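Local atomic coordinates of uncharacterized protein (PDB entry 4TYZ), a protein that is uncharacterised, its C-terminal GRAM domain having a PH-like fold and the whole protein perhaps binding and transferring sterols. Residues K8-P11 against D12-G15; S70-M73 against F74-A77; F93-R96 against D97-Y100. All blocks are in the same frame, centred on the assembly; numbering follows the deposited sequence.

Contact 1: K8-P11 against D12-G15; sequences KSFP and DLAG. With EDO (1,2-ethanediol), chain C.
Leu13 lays its CD1 against CB of Phe10, 3.9 Å away, where the N-terminal helix 2-9 of this GRAM domain gives way to a tight turn. Phe10 is the first residue to leave helical geometry. Its carbonyl starts the turn: Leu13 N donates to Phe10 O at 2.9 Å, with an N-H...O angle of 152°. A second, longer bond follows one residue on, from Ala14 N to Pro11 O at 3.3 Å. Two successive i to i+3 bonds thus wind the chain through a short 3-10-like turn.

The buried side of the turn is apolar. Phe10 and Leu13 both rest on Cys45 of strand 43-48, Leu13 also touches Trp43, and the Phe10 ring meets that of Phe6. Val5 O and Gln47 OE1 share the one proton of Ser9 OG, which links the helix end to the same strand.

Pro11, Asp12 and Ala14 are exposed. Asp12 CG stands between its own backbone N and carbonyl carbon (chi1 51°). This turns the carboxylate back over the Phe10-Pro11 linkage, with Asp12 OD1 3.4 Å from Phe10 C. A 1,2-ethanediol, probably from the crystallisation liquor, gives its O1 hydrogen to Asp12 O at 2.7 Å.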
loop_
_atom_site.group_PDB
_atom_site.type_symbol
_atom_site.label_atom_id
_atom_site.label_comp_id
_atom_site.label_asym_id
_atom_site.label_seq_id
_atom_site.Cartn_x
_atom_site.Cartn_y
_atom_site.Cartn_z
ATOM N N LYS A 8 4.876 -15.246 -2.441
ATOM C CA LYS A 8 3.952 -16.170 -1.800
ATOM C C LYS A 8 2.516 -15.625 -1.828
ATOM O O LYS A 8 1.557 -16.378 -2.052
ATOM C CB LYS A 8 4.387 -16.449 -0.355
ATOM C CG LYS A 8 3.515 -17.467 0.372
ATOM C CD LYS A 8 4.184 -17.965 1.643
ATOM C CE LYS A 8 4.449 -16.828 2.613
ATOM N NZ LYS A 8 3.184 -16.252 3.147
ATOM N N SER A 9 2.370 -14.320 -1.615
ATOM C CA SER A 9 1.056 -13.735 -1.388
ATOM C C SER A 9 0.287 -13.411 -2.654
ATOM O O SER A 9 -0.945 -13.390 -2.650
ATOM C CB SER A 9 1.194 -12.464 -0.551
ATOM O OG SER A 9 1.659 -12.791 0.751
ATOM N N PHE A 10 1.013 -13.158 -3.733
ATOM C CA PHE A 10 0.388 -12.664 -4.957
ATOM C C PHE A 10 0.876 -13.435 -6.181
ATOM O O PHE A 10 1.535 -12.868 -7.050
ATOM C CB PHE A 10 0.671 -11.165 -5.141
ATOM C CG PHE A 10 0.222 -10.319 -3.978
ATOM C CD1 PHE A 10 -1.115 -9.976 -3.835
ATOM C CD2 PHE A 10 1.127 -9.925 -2.998
ATOM C CE1 PHE A 10 -1.537 -9.214 -2.738
ATOM C CE2 PHE A 10 0.701 -9.175 -1.904
ATOM C CZ PHE A 10 -0.629 -8.816 -1.789
ATOM N N PRO A 11 0.566 -14.742 -6.248
ATOM C CA PRO A 11 1.078 -15.546 -7.364
ATOM C C PRO A 11 0.505 -15.107 -8.708
ATOM O O PRO A 11 1.133 -15.378 -9.730
ATOM C CB PRO A 11 0.641 -16.977 -7.007
ATOM C CG PRO A 11 -0.488 -16.815 -6.080
ATOM C CD PRO A 11 -0.242 -15.540 -5.309
ATOM N N ASP A 12 -0.629 -14.408 -8.710
ATOM C CA ASP A 12 -1.169 -13.885 -9.961
ATOM C C ASP A 12 -0.276 -12.777 -10.516
ATOM O O ASP A 12 -0.345 -12.457 -11.707
ATOM C CB ASP A 12 -2.603 -13.367 -9.768
ATOM C CG ASP A 12 -2.732 -12.410 -8.594
ATOM O OD1 ASP A 12 -2.180 -12.716 -7.517
ATOM O OD2 ASP A 12 -3.403 -11.366 -8.738
ATOM N N LEU A 13 0.568 -12.203 -9.657
ATOM C CA LEU A 13 1.453 -11.109 -10.058
ATOM C C LEU A 13 2.901 -11.588 -10.251
ATOM O O LEU A 13 3.847 -10.802 -10.130
ATOM C CB LEU A 13 1.402 -9.976 -9.021
ATOM C CG LEU A 13 -0.025 -9.511 -8.747
ATOM C CD1 LEU A 13 0.002 -8.338 -7.740
ATOM C CD2 LEU A 13 -0.707 -9.065 -10.041
ATOM N N ALA A 14 3.057 -12.873 -10.573
ATOM C CA ALA A 14 4.385 -13.481 -10.697
ATOM C C ALA A 14 5.242 -12.877 -11.813
ATOM O O ALA A 14 6.466 -13.039 -11.812
ATOM C CB ALA A 14 4.255 -14.998 -10.898
ATOM N N GLY A 15 4.610 -12.184 -12.754
ATOM C CA GLY A 15 5.362 -11.498 -13.794
ATOM C C GLY A 15 5.674 -10.047 -13.485
ATOM O O GLY A 15 6.366 -9.371 -14.255
HETATM C C1 EDO C . -1.755 -14.020 -14.594
HETATM O O1 EDO C . -0.469 -13.806 -13.988
HETATM C C2 EDO C . -2.007 -15.520 -14.722
HETATM O O2 EDO C . -2.059 -16.084 -13.404
#

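Contact 2: S70-M73 against F74-A77; sequences SVKM and FENA
With Met73 CG anti to its backbone N (chi1 -161°) and Phe74 CG anti to its carbonyl carbon (chi1 -56°), the two side chains run side by side, pointing the same way. Met73 CG lies over one face of the Phe74 ring, 3.9 Å from the centroid, and makes a CH-pi contact. The sulfur comes in obliquely. Met73 SD is 3.6 Å from Phe74 CE2, a Met-aromatic contact near the ring rim.

Lys72 and Glu75 also lie side by side, pointing the same way. Glu75 has two conformers, and what follows holds for one of them. Here the aliphatic part of the lysine does the touching: Lys72 CB is 3.7 Å from Glu75 CD. The lysine chain bends at CG and carries its amine away from the carboxylate. In this conformer Lys72 NZ and Glu75 OE2 remain 6.7 Å apart, too far for a salt bridge. Any attraction between the charges is then probably modest.

Ser70 shapes the start of the turn. Lys72 N donates to Ser70 OG at 3.0 Å, with a nearly straight N-H...O angle of 161°, and this makes an ST turn. A water donates to Met73 O at 3.1 Å and, more weakly, to Asn76 OD1. It bridges the tip of the loop to its returning limb. Glu75 N is buried by the contact and has no hydrogen-bond partner in the model.

The whole segment is a surface loop, with no regular helix or strand, between the antiparallel strands 62-67 and 78-82. Ala77 pairs through its backbone with Ser68 as the loop closes between these two strands.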
loop_
_atom_site.group_PDB
_atom_site.type_symbol
_atom_site.label_atom_id
_atom_site.label_comp_id
_atom_site.label_asym_id
_atom_site.label_seq_id
_atom_site.Cartn_x
_atom_site.Cartn_y
_atom_site.Cartn_z
ATOM N N SER A 70 -2.041 15.813 9.156
ATOM C CA SER A 70 -1.786 15.344 10.502
ATOM C C SER A 70 -1.065 16.397 11.300
ATOM O O SER A 70 -0.155 17.048 10.797
ATOM C CB SER A 70 -0.953 14.065 10.470
ATOM O OG SER A 70 -0.504 13.730 11.766
ATOM N N VAL A 71 -1.464 16.577 12.551
ATOM C CA VAL A 71 -0.632 17.343 13.455
ATOM C C VAL A 71 -0.167 16.443 14.602
ATOM O O VAL A 71 0.209 16.916 15.668
ATOM C CB VAL A 71 -1.367 18.588 14.009
ATOM C CG1 VAL A 71 -1.630 19.589 12.887
ATOM C CG2 VAL A 71 -2.662 18.187 14.695
ATOM N N LYS A 72 -0.171 15.135 14.362
ATOM C CA LYS A 72 0.230 14.173 15.380
ATOM C C LYS A 72 1.599 13.584 15.052
ATOM O O LYS A 72 1.918 13.304 13.899
ATOM C CB LYS A 72 -0.817 13.068 15.518
ATOM C CG LYS A 72 -2.136 13.554 16.100
ATOM C CD LYS A 72 -1.938 14.002 17.546
ATOM C CE LYS A 72 -3.185 14.663 18.121
ATOM N NZ LYS A 72 -2.915 15.247 19.471
ATOM N N MET A 73 2.407 13.403 16.085
ATOM C CA MET A 73 3.803 13.056 15.900
ATOM C C MET A 73 4.002 11.703 15.216
ATOM O O MET A 73 4.857 11.546 14.334
ATOM C CB MET A 73 4.483 13.067 17.256
ATOM C CG MET A 73 5.968 13.170 17.228
ATOM S SD MET A 73 6.488 13.388 18.920
ATOM C CE MET A 73 6.520 15.177 19.083
ATOM N N PHE A 74 3.199 10.724 15.612
ATOM C CA PHE A 74 3.443 9.363 15.161
ATOM C C PHE A 74 2.348 8.816 14.268
ATOM O O PHE A 74 2.235 7.605 14.081
ATOM C CB PHE A 74 3.652 8.459 16.368
ATOM C CG PHE A 74 4.755 8.923 17.262
ATOM C CD1 PHE A 74 6.077 8.789 16.873
ATOM C CD2 PHE A 74 4.475 9.525 18.473
ATOM C CE1 PHE A 74 7.100 9.230 17.683
ATOM C CE2 PHE A 74 5.493 9.967 19.293
ATOM C CZ PHE A 74 6.810 9.816 18.896
ATOM N N GLU A 75 1.531 9.699 13.717
ATOM C CA GLU A 75 0.571 9.311 12.699
ATOM C C GLU A 75 1.071 9.802 11.343
ATOM O O GLU A 75 1.354 10.996 11.173
ATOM C CB GLU A 75 -0.817 9.869 13.030
ATOM C CG GLU A 75 -1.347 9.369 14.373
ATOM C CD GLU A 75 -2.710 9.929 14.729
ATOM O OE1 GLU A 75 -3.305 10.635 13.891
ATOM O OE2 GLU A 75 -3.186 9.658 15.853
ATOM N N ASN A 76 1.198 8.878 10.402
ATOM C CA ASN A 76 1.748 9.129 9.075
ATOM C C ASN A 76 0.984 8.270 8.091
ATOM O O ASN A 76 1.392 7.126 7.834
ATOM C CB ASN A 76 3.238 8.770 9.011
ATOM C CG ASN A 76 4.117 9.775 9.723
ATOM O OD1 ASN A 76 4.422 10.838 9.182
ATOM N ND2 ASN A 76 4.542 9.436 10.938
ATOM N N ALA A 77 -0.122 8.796 7.565
ATOM C CA ALA A 77 -1.046 7.978 6.784
ATOM C C ALA A 77 -1.168 8.412 5.330
ATOM O O ALA A 77 -0.916 9.563 4.980
ATOM C CB ALA A 77 -2.426 7.979 7.432
HETATM O O HOH W 1 5.402 13.047 11.712
#

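Contact 3: F93-R96 against D97-Y100; sequences FLQR and DQAY
Phe93 packs obliquely against Ala99, with Phe93 CE1 3.6 Å from Ala99 CB, on the buried side of the first turn of helix 96-107. Phe93 also touches Cys24 and Ile78, and Ala99 touches Phe22, so this side is pressed onto the strands of the GRAM domain. Two backbone bonds close this first turn. Ala99 N donates to Gln95 O at 2.9 Å, and Tyr100 N to Arg96 O at 2.8 Å. Gln95 holds the N-cap position.

The outer side is looser, and two waters bridge it. In one of its two conformers Gln95 lies alongside Gln98, amide planes 22° apart, with Gln98 OE1 3.6 Å from Gln95 CB. In this tentative pairing one water accepts from both Gln95 NE2 and Gln98 N.

Arg96 CG lies opposite the backbone N (chi1 -173°), and the chain bends at chi3. A second water accepts from Arg96 NH2 at 2.9 Å and donates to Asp97 OD1 at 2.7 Å. The stronger partners lie beyond: Arg96 NH1 binds Ala77 O and Ser68 O, and Asp97 OD1 forms a salt bridge with Lys67. Asp97's negative charge near the helix N terminus probably interacts favourably with the helix dipole.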
loop_
_atom_site.group_PDB
_atom_site.type_symbol
_atom_site.label_atom_id
_atom_site.label_comp_id
_atom_site.label_asym_id
_atom_site.label_seq_id
_atom_site.Cartn_x
_atom_site.Cartn_y
_atom_site.Cartn_z
ATOM N N PHE A 93 3.510 4.651 8.513
ATOM C CA PHE A 93 4.651 4.591 7.600
ATOM C C PHE A 93 5.917 5.034 8.313
ATOM O O PHE A 93 5.888 6.010 9.064
ATOM C CB PHE A 93 4.436 5.488 6.382
ATOM C CG PHE A 93 3.557 4.891 5.330
ATOM C CD1 PHE A 93 4.092 4.089 4.336
ATOM C CD2 PHE A 93 2.193 5.141 5.328
ATOM C CE1 PHE A 93 3.275 3.541 3.365
ATOM C CE2 PHE A 93 1.373 4.599 4.367
ATOM C CZ PHE A 93 1.911 3.802 3.375
ATOM N N LEU A 94 7.026 4.347 8.059
ATOM C CA LEU A 94 8.333 4.827 8.495
ATOM C C LEU A 94 8.898 5.833 7.495
ATOM O O LEU A 94 9.636 6.750 7.864
ATOM C CB LEU A 94 9.306 3.665 8.667
ATOM C CG LEU A 94 8.878 2.594 9.670
ATOM C CD1 LEU A 94 9.932 1.498 9.747
ATOM C CD2 LEU A 94 8.622 3.213 11.039
ATOM N N GLN A 95 8.535 5.653 6.227
ATOM C CA GLN A 95 9.020 6.517 5.155
ATOM C C GLN A 95 7.860 6.969 4.279
ATOM O O GLN A 95 7.788 6.624 3.103
ATOM C CB GLN A 95 10.068 5.791 4.301
ATOM C CG GLN A 95 11.257 5.248 5.089
ATOM C CD GLN A 95 12.165 6.338 5.628
ATOM O OE1 GLN A 95 12.978 6.096 6.522
ATOM N NE2 GLN A 95 12.042 7.541 5.079
ATOM N N ARG A 96 6.945 7.741 4.862
ATOM C CA ARG A 96 5.718 8.080 4.139
ATOM C C ARG A 96 5.961 8.911 2.888
ATOM O O ARG A 96 5.349 8.665 1.854
ATOM C CB ARG A 96 4.730 8.826 5.026
ATOM C CG ARG A 96 3.403 9.002 4.295
ATOM C CD ARG A 96 2.381 9.716 5.113
ATOM N NE ARG A 96 2.798 11.084 5.406
ATOM C CZ ARG A 96 1.950 12.073 5.655
ATOM N NH1 ARG A 96 0.642 11.846 5.651
ATOM N NH2 ARG A 96 2.410 13.290 5.920
ATOM N N ASP A 97 6.837 9.901 2.988
ATOM C CA ASP A 97 7.126 10.747 1.832
ATOM C C ASP A 97 7.669 9.908 0.681
ATOM O O ASP A 97 7.247 10.066 -0.466
ATOM C CB ASP A 97 8.119 11.851 2.203
ATOM C CG ASP A 97 7.499 12.915 3.076
ATOM O OD1 ASP A 97 6.253 13.014 3.095
ATOM O OD2 ASP A 97 8.258 13.657 3.733
ATOM N N GLN A 98 8.594 9.009 0.993
ATOM C CA GLN A 98 9.171 8.141 -0.026
ATOM C C GLN A 98 8.110 7.212 -0.598
ATOM O O GLN A 98 8.070 6.990 -1.808
ATOM C CB GLN A 98 10.332 7.319 0.538
ATOM C CG GLN A 98 11.606 8.103 0.796
ATOM C CD GLN A 98 12.678 7.241 1.440
ATOM O OE1 GLN A 98 12.494 6.034 1.620
ATOM N NE2 GLN A 98 13.805 7.855 1.790
ATOM N N ALA A 99 7.253 6.676 0.271
ATOM C CA ALA A 99 6.178 5.780 -0.173
ATOM C C ALA A 99 5.238 6.523 -1.103
ATOM O O ALA A 99 4.853 6.015 -2.158
ATOM C CB ALA A 99 5.397 5.214 1.021
ATOM N N TYR A 100 4.870 7.735 -0.705
ATOM C CA TYR A 100 3.917 8.514 -1.484
ATOM C C TYR A 100 4.527 8.852 -2.843
ATOM O O TYR A 100 3.862 8.746 -3.874
ATOM C CB TYR A 100 3.501 9.771 -0.716
ATOM C CG TYR A 100 2.486 10.607 -1.446
ATOM C CD1 TYR A 100 1.128 10.345 -1.327
ATOM C CD2 TYR A 100 2.887 11.667 -2.244
ATOM C CE1 TYR A 100 0.190 11.115 -2.002
ATOM C CE2 TYR A 100 1.962 12.447 -2.909
ATOM C CZ TYR A 100 0.624 12.160 -2.788
ATOM O OH TYR A 100 -0.293 12.941 -3.463
HETATM O O HOH W 2 10.219 9.095 3.399
HETATM O O HOH W 3 4.969 14.342 5.067
#

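How the contacts relate
From the N terminus the contacts come in series, and none nests in or crosses another. Contact 1 turns the chain as it leaves helix 2-9 for strand 20-28. Contact 2 lies in the loop joining strands 62-67 and 78-82. Contact 3 leads from strand 87-91 into helix 96-107. Contact 1 stands apart, on the opposite side of the chain's centre: its centre is about 32 Å from that of contact 2 and about 24 Å from that of contact 3. Contacts 2 and 3 touch. Asn76 O packs 3.3 Å from Phe93 CD2, linking the returning limb of the 70-77 loop to the approach to the C-terminal helix.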